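Local coordinates for beta-ketoacyl synthase (Pseudomonas aeruginosa, PDB 4CW4), which catalyses the condensation of acetyl-CoA with malonyl-ACP to give acetoacetyl-ACP, the primer that starts bacterial fatty acid synthesis, at residues T283-Y291 / I535-S546; V310-L318 / G476-A484. One frame throughout, in Å; residues are numbered along the deposited sequence.

Interaction 1: T283-Y291 / I535-S546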
loop_
_atom_site.group_PDB
_atom_site.type_symbol
_atom_site.label_atom_id
_atom_site.label_comp_id
_atom_site.label_asym_id
_atom_site.label_seq_id
_atom_site.Cartn_x
_atom_site.Cartn_y
_atom_site.Cartn_z
ATOM N N THR A 283 -1.015 1.733 3.856
ATOM C CA THR A 283 -0.217 2.950 3.741
ATOM C C THR A 283 -1.004 4.231 4.020
ATOM O O THR A 283 -2.212 4.330 3.780
ATOM C CB THR A 283 0.471 3.048 2.367
ATOM O OG1 THR A 283 -0.493 2.894 1.323
ATOM C CG2 THR A 283 1.501 1.977 2.219
ATOM N N GLY A 284 -0.262 5.185 4.563
ATOM C CA GLY A 284 -0.733 6.509 4.902
ATOM C C GLY A 284 0.457 7.451 4.902
ATOM O O GLY A 284 0.670 8.195 5.854
ATOM N N ALA A 285 1.271 7.355 3.859
ATOM C CA ALA A 285 2.470 8.168 3.752
ATOM C C ALA A 285 3.331 8.037 5.023
ATOM O O ALA A 285 3.564 6.923 5.502
ATOM C CB ALA A 285 2.106 9.621 3.423
ATOM N N CYS A 286 3.800 9.139 5.561
ATOM C CA CYS A 286 4.756 9.018 6.622
ATOM C C CYS A 286 4.109 8.723 8.013
ATOM O O CYS A 286 4.828 8.638 9.020
ATOM C CB CYS A 286 5.704 10.225 6.544
ATOM S SG CYS A 286 6.935 10.084 5.148
ATOM N N ALA A 287 2.782 8.469 8.035
ATOM C CA ALA A 287 2.060 7.941 9.206
ATOM C C ALA A 287 1.732 6.459 9.100
ATOM O O ALA A 287 1.010 5.911 9.917
ATOM C CB ALA A 287 0.810 8.732 9.437
ATOM N N THR A 288 2.294 5.798 8.095
ATOM C CA THR A 288 1.934 4.425 7.760
ATOM C C THR A 288 1.960 3.430 8.929
ATOM O O THR A 288 1.028 2.631 9.068
ATOM C CB THR A 288 2.821 3.936 6.584
ATOM O OG1 THR A 288 2.349 4.517 5.366
ATOM C CG2 THR A 288 2.830 2.426 6.440
ATOM N N PHE A 289 2.995 3.437 9.766
ATOM C CA PHE A 289 3.014 2.414 10.799
ATOM C C PHE A 289 1.794 2.504 11.705
ATOM O O PHE A 289 1.254 1.485 12.094
ATOM C CB PHE A 289 4.309 2.435 11.616
ATOM C CG PHE A 289 4.213 1.635 12.878
ATOM C CD1 PHE A 289 4.334 0.260 12.853
ATOM C CD2 PHE A 289 3.958 2.255 14.081
ATOM C CE1 PHE A 289 4.236 -0.471 13.994
ATOM C CE2 PHE A 289 3.851 1.514 15.239
ATOM C CZ PHE A 289 3.986 0.150 15.195
ATOM N N LEU A 290 1.361 3.716 12.031
ATOM C CA LEU A 290 0.184 3.877 12.862
ATOM C C LEU A 290 -1.073 3.378 12.148
ATOM O O LEU A 290 -1.986 2.903 12.798
ATOM C CB LEU A 290 0.031 5.331 13.335
ATOM C CG LEU A 290 1.067 5.827 14.360
ATOM C CD1 LEU A 290 0.757 7.259 14.787
ATOM C CD2 LEU A 290 1.089 4.920 15.571
ATOM N N TYR A 291 -1.132 3.492 10.820
ATOM C CA TYR A 291 -2.242 2.909 10.087
ATOM C C TYR A 291 -2.274 1.376 10.212
ATOM O O TYR A 291 -3.333 0.776 10.438
ATOM C CB TYR A 291 -2.184 3.319 8.611
ATOM C CG TYR A 291 -2.548 4.758 8.276
ATOM C CD1 TYR A 291 -2.131 5.823 9.039
ATOM C CD2 TYR A 291 -3.295 5.042 7.155
ATOM C CE1 TYR A 291 -2.467 7.129 8.709
ATOM C CE2 TYR A 291 -3.625 6.337 6.814
ATOM C CZ TYR A 291 -3.210 7.377 7.600
ATOM O OH TYR A 291 -3.531 8.680 7.285
ATOM N N ILE A 535 2.002 9.048 20.349
ATOM C CA ILE A 535 2.827 8.982 19.145
ATOM C C ILE A 535 2.133 9.797 18.052
ATOM O O ILE A 535 0.984 9.499 17.706
ATOM C CB ILE A 535 2.969 7.532 18.642
ATOM C CG1 ILE A 535 3.430 6.568 19.746
ATOM C CG2 ILE A 535 3.917 7.482 17.456
ATOM C CD1 ILE A 535 4.735 6.863 20.364
ATOM N N ASN A 536 2.804 10.820 17.529
ATOM C CA ASN A 536 2.202 11.683 16.533
ATOM C C ASN A 536 2.892 11.586 15.177
ATOM O O ASN A 536 4.126 11.569 15.090
ATOM C CB ASN A 536 2.200 13.138 16.998
ATOM C CG ASN A 536 1.183 13.967 16.230
ATOM O OD1 ASN A 536 0.068 13.497 15.954
ATOM N ND2 ASN A 536 1.574 15.167 15.817
ATOM N N SER A 537 2.096 11.508 14.122
ATOM C CA SER A 537 2.650 11.289 12.786
ATOM C C SER A 537 1.776 11.864 11.688
ATOM O O SER A 537 0.554 12.030 11.810
ATOM C CB SER A 537 2.863 9.798 12.537
ATOM O OG SER A 537 3.650 9.539 11.394
ATOM N N LYS A 538 2.411 12.153 10.558
ATOM C CA LYS A 538 1.692 12.742 9.451
ATOM C C LYS A 538 2.524 12.523 8.239
ATOM O O LYS A 538 3.704 12.135 8.298
ATOM C CB LYS A 538 1.501 14.252 9.629
ATOM C CG LYS A 538 1.575 14.760 11.060
ATOM C CD LYS A 538 2.057 16.170 11.133
ATOM C CE LYS A 538 1.089 17.142 10.560
ATOM N NZ LYS A 538 0.969 18.342 11.434
ATOM N N GLY A 539 1.903 12.795 7.118
ATOM C CA GLY A 539 2.595 12.669 5.880
ATOM C C GLY A 539 1.793 13.419 4.880
ATOM O O GLY A 539 0.688 13.899 5.138
ATOM N N PHE A 540 2.415 13.529 3.733
ATOM C CA PHE A 540 1.783 13.907 2.466
ATOM C C PHE A 540 0.442 13.257 2.287
ATOM O O PHE A 540 0.185 12.175 2.821
ATOM C CB PHE A 540 2.617 13.455 1.242
ATOM C CG PHE A 540 4.021 13.983 1.199
ATOM C CD1 PHE A 540 4.477 14.925 2.115
ATOM C CD2 PHE A 540 4.894 13.520 0.224
ATOM C CE1 PHE A 540 5.779 15.400 2.055
ATOM C CE2 PHE A 540 6.197 13.989 0.156
ATOM C CZ PHE A 540 6.638 14.935 1.071
ATOM N N GLY A 541 -0.396 13.918 1.492
ATOM C CA GLY A 541 -1.626 13.337 1.026
ATOM C C GLY A 541 -2.719 13.491 2.047
ATOM O O GLY A 541 -3.706 12.813 1.941
ATOM N N GLY A 542 -2.559 14.371 3.041
ATOM C CA GLY A 542 -3.603 14.524 4.042
ATOM C C GLY A 542 -3.698 13.294 4.919
ATOM O O GLY A 542 -4.779 12.801 5.195
ATOM N N ASN A 543 -2.542 12.808 5.358
ATOM C CA ASN A 543 -2.461 11.654 6.229
ATOM C C ASN A 543 -1.971 12.069 7.603
ATOM O O ASN A 543 -0.914 12.666 7.723
ATOM C CB ASN A 543 -1.560 10.590 5.582
ATOM C CG ASN A 543 -2.262 9.875 4.435
ATOM O OD1 ASN A 543 -3.198 9.104 4.658
ATOM N ND2 ASN A 543 -1.845 10.148 3.206
ATOM N N ASN A 544 -2.765 11.789 8.630
ATOM C CA ASN A 544 -2.414 12.139 10.007
ATOM C C ASN A 544 -2.823 11.003 10.914
ATOM O O ASN A 544 -3.874 10.398 10.717
ATOM C CB ASN A 544 -3.151 13.400 10.481
ATOM C CG ASN A 544 -2.983 14.575 9.537
ATOM O OD1 ASN A 544 -1.994 15.312 9.600
ATOM N ND2 ASN A 544 -3.952 14.760 8.652
ATOM N N ALA A 545 -2.020 10.735 11.938
ATOM C CA ALA A 545 -2.380 9.718 12.917
ATOM C C ALA A 545 -1.757 10.017 14.250
ATOM O O ALA A 545 -0.665 10.583 14.311
ATOM C CB ALA A 545 -1.967 8.317 12.446
ATOM N N SER A 546 -2.466 9.627 15.314
ATOM C CA SER A 546 -1.914 9.680 16.658
ATOM C C SER A 546 -2.263 8.401 17.397
ATOM O O SER A 546 -3.400 7.923 17.327
ATOM C CB SER A 546 -2.447 10.884 17.438
ATOM O OG SER A 546 -2.223 12.086 16.738
HETATM O O HOH W 1 4.735 11.667 3.472
#
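The turn carrying C286, the probable nucleophile of this thiolase-fold ketosynthase, leads into helix 288-301 and lies against the hairpin G539-N543, whose G-F-G-G-N sequence belongs to the ketosynthase family. Water 1 marks the join: it accepts from F540 N at 3.0 Å and, weakly, from C286 N. These two amides correspond to the oxyanion hole of related KAS I/II enzymes, so the water probably occupies the place of a thioester oxygen. A285 packs against the F540 backbone, its CB 3.3 Å from F540 O. That carbonyl is already engaged, since N543 ND2 donates to F540 O over 2.9 Å in a nearly straight bond (172°) that uses a lone pair in the carbonyl plane and ties the hairpin loop to its own strand. The other branch of the same amide, N543 OD1, takes a weak hydrogen bond from Y291 OH at 2.7 Å, the ring and amide planes standing 63° apart. G284 CA sits over one face of the Y291 ring, toward its rim, 3.5 Å above the plane. Further along the helix, L290 CB packs on A545 CB at 3.7 Å; with CG beside its backbone N (chi1 -70°), L290 extends CD1 over the strand to within 3.6 Å of A545 O. The turn itself is braced by T288 OG1, which accepts from G284 N and donates to A285 O at 2.7 Å. N543 ND2 also bonds D266 of the second subunit, while helix 409-425 backs strands 532-539 and 543-550, and F289 packs against strand 307-314 and helix 482-496.

Interaction 2: V310-L318 / G476-A484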
loop_
_atom_site.group_PDB
_atom_site.type_symbol
_atom_site.label_atom_id
_atom_site.label_comp_id
_atom_site.label_asym_id
_atom_site.label_seq_id
_atom_site.Cartn_x
_atom_site.Cartn_y
_atom_site.Cartn_z
ATOM N N VAL A 310 3.042 -6.289 13.875
ATOM C CA VAL A 310 2.795 -5.018 13.201
ATOM C C VAL A 310 4.107 -4.279 13.020
ATOM O O VAL A 310 4.871 -4.132 13.966
ATOM C CB VAL A 310 1.885 -4.089 14.038
ATOM C CG1 VAL A 310 1.490 -2.861 13.229
ATOM C CG2 VAL A 310 0.637 -4.808 14.551
ATOM N N GLY A 311 4.374 -3.798 11.821
ATOM C CA GLY A 311 5.598 -3.050 11.613
ATOM C C GLY A 311 5.695 -2.525 10.197
ATOM O O GLY A 311 4.680 -2.391 9.501
ATOM N N ASN A 312 6.915 -2.242 9.763
ATOM C CA ASN A 312 7.169 -1.724 8.424
ATOM C C ASN A 312 8.644 -1.915 8.101
ATOM O O ASN A 312 9.474 -2.153 8.990
ATOM C CB ASN A 312 6.819 -0.233 8.343
ATOM C CG ASN A 312 5.340 0.028 8.148
ATOM O OD1 ASN A 312 4.655 0.525 9.046
ATOM N ND2 ASN A 312 4.839 -0.296 6.972
ATOM N N SER A 313 8.971 -1.790 6.819
ATOM C CA SER A 313 10.338 -1.835 6.370
ATOM C C SER A 313 10.501 -0.893 5.191
ATOM O O SER A 313 9.784 -1.021 4.201
ATOM C CB SER A 313 10.722 -3.229 5.922
ATOM O OG SER A 313 12.106 -3.221 5.603
ATOM N N GLU A 314 11.412 0.050 5.316
ATOM C CA GLU A 314 11.683 1.014 4.265
ATOM C C GLU A 314 13.190 1.189 4.117
ATOM O O GLU A 314 13.898 1.431 5.090
ATOM C CB GLU A 314 11.026 2.366 4.559
ATOM C CG GLU A 314 10.881 3.248 3.328
ATOM C CD GLU A 314 9.518 3.160 2.685
ATOM O OE1 GLU A 314 8.496 3.321 3.379
ATOM O OE2 GLU A 314 9.460 2.981 1.458
ATOM N N ALA A 315 13.662 1.074 2.878
ATOM C CA ALA A 315 15.061 1.246 2.537
ATOM C C ALA A 315 15.126 2.183 1.327
ATOM O O ALA A 315 15.287 1.755 0.190
ATOM C CB ALA A 315 15.715 -0.114 2.219
ATOM N N PRO A 316 14.968 3.490 1.576
ATOM C CA PRO A 316 14.813 4.468 0.505
ATOM C C PRO A 316 16.076 5.263 0.197
ATOM O O PRO A 316 15.964 6.262 -0.510
ATOM C CB PRO A 316 13.776 5.396 1.096
ATOM C CG PRO A 316 14.203 5.475 2.551
ATOM C CD PRO A 316 14.739 4.101 2.897
ATOM N N ILE A 317 17.242 4.841 0.685
ATOM C CA ILE A 317 18.462 5.595 0.455
ATOM C C ILE A 317 18.998 5.227 -0.938
ATOM O O ILE A 317 19.884 4.390 -1.085
ATOM C CB ILE A 317 19.510 5.398 1.553
ATOM C CG1 ILE A 317 18.895 5.651 2.945
ATOM C CG2 ILE A 317 20.672 6.335 1.306
ATOM C CD1 ILE A 317 19.808 5.275 4.095
ATOM N N LEU A 318 18.410 5.882 -1.944
ATOM C CA LEU A 318 18.637 5.611 -3.362
ATOM C C LEU A 318 18.626 6.963 -4.043
ATOM O O LEU A 318 17.887 7.846 -3.610
ATOM C CB LEU A 318 17.515 4.737 -3.937
ATOM C CG LEU A 318 17.336 3.345 -3.320
ATOM C CD1 LEU A 318 16.013 2.703 -3.737
ATOM C CD2 LEU A 318 18.507 2.467 -3.706
ATOM N N GLY A 476 16.666 10.123 11.732
ATOM C CA GLY A 476 16.048 10.620 10.522
ATOM C C GLY A 476 14.651 10.070 10.346
ATOM O O GLY A 476 14.051 9.539 11.288
ATOM N N HIS A 477 14.135 10.237 9.135
ATOM C CA HIS A 477 12.759 9.948 8.783
ATOM C C HIS A 477 12.700 8.714 7.893
ATOM O O HIS A 477 13.036 8.775 6.714
ATOM C CB HIS A 477 12.212 11.160 8.040
ATOM C CG HIS A 477 10.736 11.144 7.861
ATOM N ND1 HIS A 477 9.999 9.990 7.958
ATOM C CD2 HIS A 477 9.852 12.140 7.610
ATOM C CE1 HIS A 477 8.717 10.274 7.788
ATOM N NE2 HIS A 477 8.600 11.571 7.573
ATOM N N SER A 478 12.281 7.591 8.463
ATOM C CA SER A 478 12.250 6.312 7.741
ATOM C C SER A 478 10.921 6.039 7.039
ATOM O O SER A 478 10.619 4.904 6.674
ATOM C CB SER A 478 12.589 5.159 8.686
ATOM O OG SER A 478 11.640 5.124 9.736
ATOM N N LEU A 479 10.152 7.093 6.804
ATOM C CA LEU A 479 9.008 7.033 5.892
ATOM C C LEU A 479 7.942 6.106 6.493
ATOM O O LEU A 479 7.407 6.431 7.548
ATOM C CB LEU A 479 9.441 6.645 4.474
ATOM C CG LEU A 479 10.503 7.536 3.813
ATOM C CD1 LEU A 479 10.681 7.166 2.353
ATOM C CD2 LEU A 479 10.195 9.034 3.952
ATOM N N ALA A 480 7.631 4.967 5.860
ATOM C CA ALA A 480 6.623 4.074 6.447
ATOM C C ALA A 480 6.927 3.739 7.900
ATOM O O ALA A 480 6.029 3.662 8.729
ATOM C CB ALA A 480 6.469 2.763 5.666
ATOM N N THR A 481 8.202 3.551 8.202
ATOM C CA THR A 481 8.596 3.016 9.497
ATOM C C THR A 481 8.737 4.111 10.550
ATOM O O THR A 481 9.022 3.825 11.707
ATOM C CB THR A 481 9.925 2.252 9.328
ATOM O OG1 THR A 481 9.811 1.416 8.174
ATOM C CG2 THR A 481 10.261 1.394 10.538
ATOM N N ALA A 482 8.507 5.359 10.158
ATOM C CA ALA A 482 8.804 6.476 11.048
ATOM C C ALA A 482 8.121 6.354 12.416
ATOM O O ALA A 482 8.742 6.536 13.454
ATOM C CB ALA A 482 8.431 7.779 10.408
ATOM N N SER A 483 6.828 6.066 12.431
ATOM C CA SER A 483 6.116 6.013 13.694
ATOM C C SER A 483 6.380 4.737 14.473
ATOM O O SER A 483 6.091 4.697 15.655
ATOM C CB SER A 483 4.623 6.314 13.524
ATOM O OG SER A 483 4.007 5.496 12.538
ATOM N N ALA A 484 6.967 3.728 13.846
ATOM C CA ALA A 484 7.488 2.582 14.584
ATOM C C ALA A 484 8.793 2.965 15.316
ATOM O O ALA A 484 8.997 2.580 16.449
ATOM C CB ALA A 484 7.725 1.381 13.665
#
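E314, the last residue of strand 307-314, reaches across to the S478-T481 turn just ahead of helix 482-496, and its side chain meets that turn from CB through to OE1. CB rests 3.3 Å from S478 O. With CG turned anti to the backbone nitrogen (chi1 -161°) and the chain bent at chi2 (97°), E314 CG stays near S478 O and passes L479 CB at 3.9 Å; the E314 and L479 side chains run roughly perpendicular there. CD follows over L479 CB, and OE1 ends at A480, taking a hydrogen bond from A480 N at 3.1 Å with an angle of 151°. The amide comes to the anti side of the carboxylate, somewhat out of its plane. A480 CB is equally near to OE1, a tight fit for a methyl group. I229 N also donates to E314 OE1, and M230 N to E314 OE2.

Two residues back on the same strand, N312 sets its CB 3.4 Å from T481 OG1 and its ND2 3.7 Å from A480 CB; ND2 itself donates to G227 O, while T481 OG1 bonds S366 O on the adjoining strand. Beyond E314, P316 CB meets L479 CD1 at 3.8 Å, the two side chains lying antiparallel alongside one another.

L479 N in turn donates to H477 ND1 at 3.1 Å, so the backbone of this turn helps fix the ring of a predicted catalytic histidine. E314 is a buried carboxylate gripped by three backbone N-H groups, which would probably stabilise a negative charge on it, and it thereby ties the turn that follows H477 to the strand.

The two interactions lie with their centres about 12 Å apart and meet at the catalytic pocket. Interaction 1 supplies the probable nucleophile C286 and interaction 2 the predicted catalytic H477; C286 SG lies 3.2 Å from H477 CE1. The side chain of L479 is about 4 Å from that of C286, and the side chain of S537 in interaction 1 is about 4 Å from that of H439, the second predicted histidine of the Cys-His-His set. A further join is where N312 OD1 approaches F289 CA at 3.1 Å, so helix 288-301 packs directly on strand 307-314, the next strand in the chain.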